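Local coordinates for protein adenosylmethionine-8-amino-7-oxononanoate aminotransferase (Methanocaldococcus jannaschii, PDB 6ZHK) that probably transfers an amino group from S-adenosyl-L-methionine to 7-keto-8-aminopelargonic acid, using pyridoxal 5'-phosphate, in a step of biotin biosynthesis, at residues I62-G68 and K301-Y307; K54-V59 and G427-R431; K131-Q135 and K331-H335. One frame throughout, in Å; residues are numbered along the deposited sequence.

Contact 1 (I62-G68 and K301-Y307); sequences IWCNLFG and KGLTGGY
Cys64, Asn65 and Leu66 run hard against the glycines that follow Lys301, with Asn65 CA 3.9 Å from Gly306 CA, and Leu66 N gives a hydrogen bond of 3.1 Å to Gly305 O from above the carbonyl plane. A CB on Gly306 would run into Asn65 CA and Cys64 O, while Gly305 and Gly306 form the middle of a type I' turn from Thr304 to Tyr307. Leu66 drops its CD1 onto Gly302 O, 3.2 Å away.

The chain of Lys301 leaves CB with CG anti to the carbonyl carbon (chi1 -74°), stretches past the Trp63 carbonyl, where CD comes within 3.4 Å of Trp63 O, and then bends at its last torsion to bring NZ 3.2 Å from Ile62 O, a hydrogen bond. NZ has its stronger partner in Thr338 OG1 of the second subunit. This is the lysine predicted to carry pyridoxal phosphate as an internal aldimine, as in other class-III aminotransferases; no cofactor is attached in this model. An alanine here has no amine to offer, and would probably leave Ile62 O and Thr338 OG1 of the second subunit without this partner and the cofactor without its point of attachment.

At the far end, Gly68 O is gripped from opposite faces of its plane, by Tyr307 OH at 2.6 Å and by Asn65 ND2 at 3.0 Å. Asn65 OD1 accepts in turn from Gly68 N, on a lone pair, closing an Asx motif that fixes the amide's rotation. The amide plane stands 43° from the Tyr307 ring, with ND2 at the ring edge. One water ties Phe67 N, Gly68 O and Gly305 O together, and Tyr307 OH also meets Arg71 N.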
loop_
_atom_site.group_PDB
_atom_site.type_symbol
_atom_site.label_atom_id
_atom_site.label_comp_id
_atom_site.label_asym_id
_atom_site.label_seq_id
_atom_site.Cartn_x
_atom_site.Cartn_y
_atom_site.Cartn_z
ATOM N N ILE A 62 -12.926 -7.139 8.505
ATOM C CA ILE A 62 -11.546 -7.594 8.669
ATOM C C ILE A 62 -10.773 -6.541 9.489
ATOM O O ILE A 62 -9.645 -6.093 9.123
ATOM C CB ILE A 62 -10.857 -8.023 7.349
ATOM C CG1 ILE A 62 -11.789 -8.687 6.325
ATOM C CG2 ILE A 62 -9.572 -8.856 7.626
ATOM C CD1 ILE A 62 -12.345 -10.025 6.762
ATOM N N TRP A 63 -11.402 -6.167 10.622
ATOM C CA TRP A 63 -10.706 -5.662 11.800
ATOM C C TRP A 63 -10.329 -4.191 11.565
ATOM O O TRP A 63 -9.404 -3.693 12.222
ATOM C CB TRP A 63 -9.445 -6.495 12.161
ATOM C CG TRP A 63 -9.530 -7.997 12.072
ATOM C CD1 TRP A 63 -10.634 -8.781 11.933
ATOM C CD2 TRP A 63 -8.404 -8.908 12.067
ATOM N NE1 TRP A 63 -10.281 -10.115 11.853
ATOM C CE2 TRP A 63 -8.920 -10.219 11.896
ATOM C CE3 TRP A 63 -7.016 -8.736 12.150
ATOM C CZ2 TRP A 63 -8.086 -11.335 11.847
ATOM C CZ3 TRP A 63 -6.189 -9.839 12.098
ATOM C CH2 TRP A 63 -6.728 -11.127 11.997
ATOM N N CYS A 64 -11.095 -3.498 10.726
ATOM C CA CYS A 64 -10.899 -2.058 10.527
ATOM C C CYS A 64 -12.107 -1.181 10.894
ATOM O O CYS A 64 -11.948 0.038 11.096
ATOM C CB CYS A 64 -10.442 -1.762 9.101
ATOM S SG CYS A 64 -11.712 -2.140 7.860
ATOM N N ASN A 65 -13.327 -1.731 10.854
ATOM C CA ASN A 65 -14.494 -0.854 11.015
ATOM C C ASN A 65 -14.671 -0.538 12.505
ATOM O O ASN A 65 -14.753 -1.439 13.294
ATOM C CB ASN A 65 -15.716 -1.497 10.359
ATOM C CG ASN A 65 -16.946 -0.612 10.501
ATOM O OD1 ASN A 65 -17.489 -0.442 11.595
ATOM N ND2 ASN A 65 -17.243 0.109 9.434
ATOM N N LEU A 66 -14.742 0.730 12.898
ATOM C CA LEU A 66 -14.811 1.015 14.330
ATOM C C LEU A 66 -16.238 1.369 14.716
ATOM O O LEU A 66 -16.650 1.076 15.817
ATOM C CB LEU A 66 -13.963 2.250 14.635
ATOM C CG LEU A 66 -12.434 2.087 14.504
ATOM C CD1 LEU A 66 -11.769 3.341 15.001
ATOM C CD2 LEU A 66 -11.932 0.845 15.254
ATOM N N PHE A 67 -16.909 2.137 13.889
ATOM C CA PHE A 67 -18.116 2.820 14.343
ATOM C C PHE A 67 -19.334 2.521 13.469
ATOM O O PHE A 67 -20.332 3.260 13.546
ATOM C CB PHE A 67 -17.865 4.329 14.370
ATOM C CG PHE A 67 -16.803 4.702 15.360
ATOM C CD1 PHE A 67 -16.887 4.277 16.689
ATOM C CD2 PHE A 67 -15.727 5.494 14.950
ATOM C CE1 PHE A 67 -15.892 4.605 17.597
ATOM C CE2 PHE A 67 -14.740 5.834 15.863
ATOM C CZ PHE A 67 -14.838 5.414 17.183
ATOM N N GLY A 68 -19.254 1.470 12.673
ATOM C CA GLY A 68 -20.389 1.132 11.815
ATOM C C GLY A 68 -20.151 1.652 10.402
ATOM O O GLY A 68 -19.125 2.306 10.163
ATOM N N LYS A 301 -5.573 0.202 9.549
ATOM C CA LYS A 301 -6.920 -0.340 9.704
ATOM C C LYS A 301 -7.854 0.691 10.310
ATOM O O LYS A 301 -8.353 1.498 9.557
ATOM C CB LYS A 301 -6.965 -1.645 10.514
ATOM C CG LYS A 301 -6.461 -2.870 9.787
ATOM C CD LYS A 301 -6.390 -4.131 10.680
ATOM C CE LYS A 301 -5.653 -5.290 10.047
ATOM N NZ LYS A 301 -6.429 -5.829 8.924
ATOM N N GLY A 302 -8.045 0.677 11.652
ATOM C CA GLY A 302 -9.073 1.505 12.281
ATOM C C GLY A 302 -8.778 3.012 12.275
ATOM O O GLY A 302 -9.621 3.807 12.682
ATOM N N LEU A 303 -7.546 3.380 11.881
ATOM C CA LEU A 303 -7.129 4.758 11.769
ATOM C C LEU A 303 -8.210 5.630 11.114
ATOM O O LEU A 303 -8.420 6.753 11.575
ATOM C CB LEU A 303 -5.760 4.774 11.077
ATOM C CG LEU A 303 -5.144 6.117 10.763
ATOM C CD1 LEU A 303 -4.962 7.002 12.009
ATOM C CD2 LEU A 303 -3.763 5.877 10.176
ATOM N N THR A 304 -8.830 5.172 9.994
ATOM C CA THR A 304 -9.824 5.971 9.291
ATOM C C THR A 304 -11.245 5.575 9.708
ATOM O O THR A 304 -12.189 5.915 9.026
ATOM C CB THR A 304 -9.679 5.766 7.775
ATOM O OG1 THR A 304 -9.825 4.353 7.654
ATOM C CG2 THR A 304 -8.316 6.193 7.308
ATOM N N GLY A 305 -11.353 4.798 10.796
ATOM C CA GLY A 305 -12.629 4.237 11.241
ATOM C C GLY A 305 -13.092 3.104 10.342
ATOM O O GLY A 305 -14.170 2.585 10.530
ATOM N N GLY A 306 -12.262 2.708 9.371
ATOM C CA GLY A 306 -12.564 1.548 8.572
ATOM C C GLY A 306 -12.980 1.967 7.171
ATOM O O GLY A 306 -13.439 1.117 6.421
ATOM N N TYR A 307 -12.884 3.270 6.840
ATOM C CA TYR A 307 -13.506 3.730 5.599
ATOM C C TYR A 307 -12.536 3.919 4.458
ATOM O O TYR A 307 -12.959 3.874 3.270
ATOM C CB TYR A 307 -14.308 5.035 5.749
ATOM C CG TYR A 307 -15.579 4.907 6.564
ATOM C CD1 TYR A 307 -15.924 3.699 7.184
ATOM C CD2 TYR A 307 -16.472 5.980 6.698
ATOM C CE1 TYR A 307 -17.106 3.573 7.911
ATOM C CE2 TYR A 307 -17.633 5.856 7.459
ATOM C CZ TYR A 307 -17.960 4.655 8.073
ATOM O OH TYR A 307 -19.137 4.557 8.817
HETATM O O HOH W 1 -15.530 -0.556 6.886
HETATM O O HOH W 2 -16.681 3.307 11.439
#

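Contact 2 (K54-V59 and G427-R431)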
loop_
_atom_site.group_PDB
_atom_site.type_symbol
_atom_site.label_atom_id
_atom_site.label_comp_id
_atom_site.label_asym_id
_atom_site.label_seq_id
_atom_site.Cartn_x
_atom_site.Cartn_y
_atom_site.Cartn_z
ATOM N N LYS A 54 -29.449 -8.193 5.730
ATOM C CA LYS A 54 -28.539 -7.519 6.632
ATOM C C LYS A 54 -27.761 -8.550 7.470
ATOM O O LYS A 54 -28.304 -9.602 7.897
ATOM C CB LYS A 54 -29.336 -6.644 7.612
ATOM C CG LYS A 54 -30.159 -5.503 7.003
ATOM C CD LYS A 54 -30.952 -4.720 8.095
ATOM C CE LYS A 54 -31.718 -3.488 7.638
ATOM N NZ LYS A 54 -32.580 -3.804 6.474
ATOM N N TYR A 55 -26.459 -8.263 7.657
ATOM C CA TYR A 55 -25.535 -9.121 8.378
ATOM C C TYR A 55 -24.736 -8.302 9.374
ATOM O O TYR A 55 -24.153 -7.292 8.993
ATOM C CB TYR A 55 -24.625 -9.821 7.372
ATOM C CG TYR A 55 -25.421 -10.655 6.401
ATOM C CD1 TYR A 55 -25.802 -11.950 6.738
ATOM C CD2 TYR A 55 -25.790 -10.153 5.167
ATOM C CE1 TYR A 55 -26.580 -12.722 5.879
ATOM C CE2 TYR A 55 -26.528 -10.933 4.280
ATOM C CZ TYR A 55 -26.896 -12.222 4.629
ATOM O OH TYR A 55 -27.644 -12.999 3.782
ATOM N N LEU A 56 -24.784 -8.682 10.656
ATOM C CA LEU A 56 -23.967 -7.999 11.643
ATOM C C LEU A 56 -22.491 -8.187 11.271
ATOM O O LEU A 56 -22.035 -9.316 11.110
ATOM C CB LEU A 56 -24.260 -8.634 13.003
ATOM C CG LEU A 56 -23.544 -8.041 14.218
ATOM C CD1 LEU A 56 -23.971 -6.598 14.444
ATOM C CD2 LEU A 56 -23.946 -8.849 15.440
ATOM N N ASP A 57 -21.731 -7.097 11.262
ATOM C CA ASP A 57 -20.328 -7.194 10.835
ATOM C C ASP A 57 -19.447 -7.586 12.034
ATOM O O ASP A 57 -18.783 -6.762 12.654
ATOM C CB ASP A 57 -19.917 -5.859 10.239
ATOM C CG ASP A 57 -18.570 -5.873 9.510
ATOM O OD1 ASP A 57 -17.854 -6.911 9.557
ATOM O OD2 ASP A 57 -18.266 -4.834 8.935
ATOM N N ALA A 58 -19.457 -8.870 12.347
ATOM C CA ALA A 58 -18.915 -9.366 13.607
ATOM C C ALA A 58 -17.381 -9.410 13.527
ATOM O O ALA A 58 -16.760 -9.529 14.577
ATOM C CB ALA A 58 -19.496 -10.749 13.884
ATOM N N VAL A 59 -16.805 -9.218 12.319
ATOM C CA VAL A 59 -15.353 -9.108 12.178
ATOM C C VAL A 59 -14.914 -7.707 11.729
ATOM O O VAL A 59 -13.754 -7.498 11.294
ATOM C CB VAL A 59 -14.751 -10.236 11.318
ATOM C CG1 VAL A 59 -14.789 -11.608 12.016
ATOM C CG2 VAL A 59 -15.355 -10.311 9.893
ATOM N N GLY A 427 -27.904 -14.142 10.304
ATOM C CA GLY A 427 -27.766 -12.703 10.070
ATOM C C GLY A 427 -26.447 -12.140 10.639
ATOM O O GLY A 427 -26.405 -10.977 11.022
ATOM N N ILE A 428 -25.385 -12.973 10.694
ATOM C CA ILE A 428 -24.089 -12.556 11.207
ATOM C C ILE A 428 -22.992 -12.958 10.224
ATOM O O ILE A 428 -22.904 -14.117 9.769
ATOM C CB ILE A 428 -23.795 -13.200 12.583
ATOM C CG1 ILE A 428 -24.800 -12.744 13.642
ATOM C CG2 ILE A 428 -22.297 -12.937 12.963
ATOM C CD1 ILE A 428 -24.791 -13.600 14.922
ATOM N N TYR A 429 -22.060 -12.020 9.961
ATOM C CA TYR A 429 -20.938 -12.263 9.083
ATOM C C TYR A 429 -19.725 -12.447 9.990
ATOM O O TYR A 429 -19.372 -11.535 10.757
ATOM C CB TYR A 429 -20.649 -11.050 8.173
ATOM C CG TYR A 429 -19.353 -11.232 7.407
ATOM C CD1 TYR A 429 -19.121 -12.362 6.631
ATOM C CD2 TYR A 429 -18.378 -10.251 7.453
ATOM C CE1 TYR A 429 -17.914 -12.550 5.938
ATOM C CE2 TYR A 429 -17.188 -10.397 6.748
ATOM C CZ TYR A 429 -16.959 -11.546 5.999
ATOM O OH TYR A 429 -15.714 -11.649 5.434
ATOM N N MET A 430 -19.099 -13.624 9.895
ATOM C CA MET A 430 -17.887 -13.902 10.610
ATOM C C MET A 430 -16.919 -14.585 9.648
ATOM O O MET A 430 -17.340 -15.507 8.939
ATOM C CB MET A 430 -18.230 -14.822 11.794
ATOM C CG MET A 430 -17.030 -15.160 12.705
ATOM S SD MET A 430 -15.902 -16.458 12.116
ATOM C CE MET A 430 -16.905 -17.949 11.992
ATOM N N ARG A 431 -15.658 -14.090 9.580
ATOM C CA ARG A 431 -14.605 -14.773 8.827
ATOM C C ARG A 431 -13.656 -15.473 9.797
ATOM O O ARG A 431 -13.027 -14.810 10.615
ATOM C CB ARG A 431 -13.770 -13.827 7.939
ATOM C CG ARG A 431 -12.756 -14.580 7.085
ATOM C CD ARG A 431 -12.008 -13.623 6.169
ATOM N NE ARG A 431 -10.912 -14.251 5.444
ATOM C CZ ARG A 431 -11.032 -14.840 4.249
ATOM N NH1 ARG A 431 -12.221 -14.950 3.633
ATOM N NH2 ARG A 431 -9.946 -15.337 3.700
#
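Tyr429 has its CG anti to the backbone N (chi1 172°), which places the ring beside Asp57 and Val59; Asp57, its bridge partner on the same face, is also anti (chi1 -169°), and the two side chains lie alongside each other. Asp57 OD1 reaches the edge of the ring, 4.0 Å from Tyr429 CD2; its other oxygen, OD2, is hydrogen-bonded to Ser61 and His69. The Val59 side chain crosses that of Tyr429 at about a right angle, its CG2 3.6 Å from Tyr429 CE2. The other branch, CG1, sits 3.6 Å from Arg431 N, a buried amide with no partner in the model.

The backbones pair as parallel strands through three hydrogen bonds: Leu56 N to Gly427 O at 2.8 Å, Tyr429 N to Leu56 O at 2.9 Å, and Ala58 N to Tyr429 O at 3.1 Å, the last less straight (140° at the hydrogen), consistent with the inverse gamma turn at Asp57, where Ala58 N also makes a weak bond to Leu56 O. Gly427 closes helix 415-425 with a Schellman motif and passes straight into this pairing. Beyond the strand, Arg431, predicted to bind substrate, sends NH2 to a hydrogen bond with Tyr25 O.

Strand 428-429 forms one edge, within this chain, of the four-stranded mixed sheet, with 54-57 between it and strand 46-49. Leu56 and Ile428 share the face covered by helix 447-463, where Ala58 CB also meets Ile428 CG2 at 3.7 Å. On the face of Asp57, Tyr429 packs on Leu37 and Leu47 and on Cys93 of the second subunit, while helix 415-425 touches Tyr55, Met430 and Arg431.

Contact 3 (K131-Q135 and K331-H335)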
loop_
_atom_site.group_PDB
_atom_site.type_symbol
_atom_site.label_atom_id
_atom_site.label_comp_id
_atom_site.label_asym_id
_atom_site.label_seq_id
_atom_site.Cartn_x
_atom_site.Cartn_y
_atom_site.Cartn_z
ATOM N N LYS A 131 12.771 -0.420 7.226
ATOM C CA LYS A 131 13.784 0.308 6.487
ATOM C C LYS A 131 14.378 1.407 7.346
ATOM O O LYS A 131 15.582 1.622 7.315
ATOM C CB LYS A 131 13.286 0.827 5.143
ATOM C CG LYS A 131 12.852 -0.282 4.171
ATOM C CD LYS A 131 12.303 0.305 2.890
ATOM C CE LYS A 131 13.151 1.439 2.292
ATOM N NZ LYS A 131 12.602 1.859 0.970
ATOM N N MET A 132 13.548 2.046 8.186
ATOM C CA MET A 132 14.031 3.089 9.071
ATOM C C MET A 132 15.015 2.464 10.056
ATOM O O MET A 132 16.062 3.064 10.294
ATOM C CB MET A 132 12.832 3.677 9.855
ATOM C CG MET A 132 11.983 4.603 9.000
ATOM S SD MET A 132 10.577 5.044 10.018
ATOM C CE MET A 132 9.847 6.363 9.046
ATOM N N ALA A 133 14.664 1.295 10.623
ATOM C CA ALA A 133 15.459 0.656 11.668
ATOM C C ALA A 133 16.800 0.243 11.050
ATOM O O ALA A 133 17.841 0.586 11.559
ATOM C CB ALA A 133 14.741 -0.533 12.287
ATOM N N TYR A 134 16.728 -0.328 9.832
ATOM C CA TYR A 134 17.920 -0.819 9.156
ATOM C C TYR A 134 18.843 0.367 8.875
ATOM O O TYR A 134 20.076 0.320 9.151
ATOM C CB TYR A 134 17.569 -1.567 7.860
ATOM C CG TYR A 134 18.843 -2.055 7.171
ATOM C CD1 TYR A 134 19.474 -3.216 7.616
ATOM C CD2 TYR A 134 19.454 -1.321 6.149
ATOM C CE1 TYR A 134 20.667 -3.659 7.033
ATOM C CE2 TYR A 134 20.653 -1.731 5.602
ATOM C CZ TYR A 134 21.244 -2.902 6.027
ATOM O OH TYR A 134 22.442 -3.312 5.482
ATOM N N GLN A 135 18.258 1.402 8.263
ATOM C CA GLN A 135 19.092 2.515 7.814
ATOM C C GLN A 135 19.545 3.376 8.982
ATOM O O GLN A 135 20.658 3.914 8.947
ATOM C CB GLN A 135 18.443 3.292 6.673
ATOM C CG GLN A 135 19.362 4.415 6.185
ATOM C CD GLN A 135 18.845 4.980 4.899
ATOM O OE1 GLN A 135 17.669 4.828 4.556
ATOM N NE2 GLN A 135 19.688 5.787 4.268
ATOM N N LYS A 331 21.458 11.222 2.971
ATOM C CA LYS A 331 21.078 10.517 4.184
ATOM C C LYS A 331 19.549 10.406 4.362
ATOM O O LYS A 331 19.115 9.795 5.321
ATOM C CB LYS A 331 21.573 11.271 5.414
ATOM C CG LYS A 331 23.089 11.276 5.508
ATOM C CD LYS A 331 23.583 12.188 6.583
ATOM C CE LYS A 331 23.254 11.641 7.947
ATOM N NZ LYS A 331 23.561 12.628 9.012
ATOM N N GLN A 332 18.780 11.054 3.502
ATOM C CA GLN A 332 17.319 11.081 3.646
ATOM C C GLN A 332 16.766 9.688 3.365
ATOM O O GLN A 332 17.420 8.877 2.698
ATOM C CB GLN A 332 16.662 12.132 2.745
ATOM C CG GLN A 332 16.771 11.901 1.206
ATOM C CD GLN A 332 17.952 12.674 0.648
ATOM O OE1 GLN A 332 19.084 12.540 1.120
ATOM N NE2 GLN A 332 17.697 13.485 -0.378
ATOM N N LEU A 333 15.560 9.437 3.906
ATOM C CA LEU A 333 14.915 8.142 3.694
ATOM C C LEU A 333 14.242 8.223 2.324
ATOM O O LEU A 333 13.272 8.990 2.114
ATOM C CB LEU A 333 13.870 7.986 4.781
ATOM C CG LEU A 333 13.088 6.661 4.660
ATOM C CD1 LEU A 333 14.011 5.491 4.825
ATOM C CD2 LEU A 333 12.015 6.566 5.757
ATOM N N TYR A 334 14.815 7.510 1.362
ATOM C CA TYR A 334 14.284 7.603 0.017
ATOM C C TYR A 334 13.087 6.637 -0.102
ATOM O O TYR A 334 13.140 5.623 -0.790
ATOM C CB TYR A 334 15.378 7.220 -0.987
ATOM C CG TYR A 334 16.473 8.242 -1.204
ATOM C CD1 TYR A 334 16.248 9.449 -1.875
ATOM C CD2 TYR A 334 17.759 7.988 -0.766
ATOM C CE1 TYR A 334 17.253 10.401 -2.044
ATOM C CE2 TYR A 334 18.765 8.942 -0.900
ATOM C CZ TYR A 334 18.525 10.129 -1.571
ATOM O OH TYR A 334 19.557 11.015 -1.779
ATOM N N HIS A 335 11.958 7.014 0.510
ATOM C CA HIS A 335 10.781 6.150 0.535
ATOM C C HIS A 335 9.593 7.103 0.464
ATOM O O HIS A 335 9.625 8.212 0.994
ATOM C CB HIS A 335 10.698 5.397 1.880
ATOM C CG HIS A 335 9.698 4.309 1.835
ATOM N ND1 HIS A 335 10.063 3.003 1.675
ATOM C CD2 HIS A 335 8.344 4.327 1.862
ATOM C CE1 HIS A 335 8.978 2.246 1.657
ATOM N NE2 HIS A 335 7.942 3.041 1.768
HETATM O O HOH W 3 14.679 3.732 0.089
HETATM O O HOH W 4 16.864 5.530 1.954
HETATM O O HOH W 5 19.745 7.725 1.979
#
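His335, the neighbour of the predicted substrate-binding Gly336, is held by Lys131 of helix 122-140, the helix that carries the predicted cofactor-binding Ala123 at its start. Lys131 bends at its third torsion (chi3 46°), which brings NZ round to the edge of the imidazole, the two side chains crossing at about a right angle; NZ lies close to the ring plane and donates to His335 ND1 at 2.9 Å. The same amine gives a hydrogen bond to a water, 2.9 Å from NZ, that also bonds to Tyr334 O, and it reaches Asp158 O of the second subunit. One turn on, Gln135 spans to the loop through two more waters: one lies 2.8 Å from Gln135 OE1 and accepts a hydrogen bond from Tyr334 N, the other links Gln135 NE2 with Gln332 O. Leu333 sits between these polar bridges and Met132, its CD2 3.8 Å from Met132 CG and its CD1 beside Gln135 OE1. The loop 331-335 therefore runs along helix 122-140, with Met132 and Leu333 resting on Phe117 of strand 115-119, Met132 also on strand 311-315, and the second subunit covering Lys131, Gln135 and Tyr334.

Overall arrangement
Contacts 1 and 2 are neighbours: strand 54-57 leads directly into helix 60-63, and Ile62 CD1 packs on Arg431 CD at 3.7 Å. Contact 3 lies apart, about 41 Å from contact 2 between centres and across the centre of the chain. All three are mostly buried and all touch the second subunit, but contact 1 lies deepest, about 10 Å from the chain's centre. Their chemistry differs accordingly: glycine backbone and a lysine meet at the predicted cofactor site in contact 1, a short parallel strand pairing with apolar side chains makes contact 2, and a lysine-histidine bond with bridging waters joins helix to loop in contact 3.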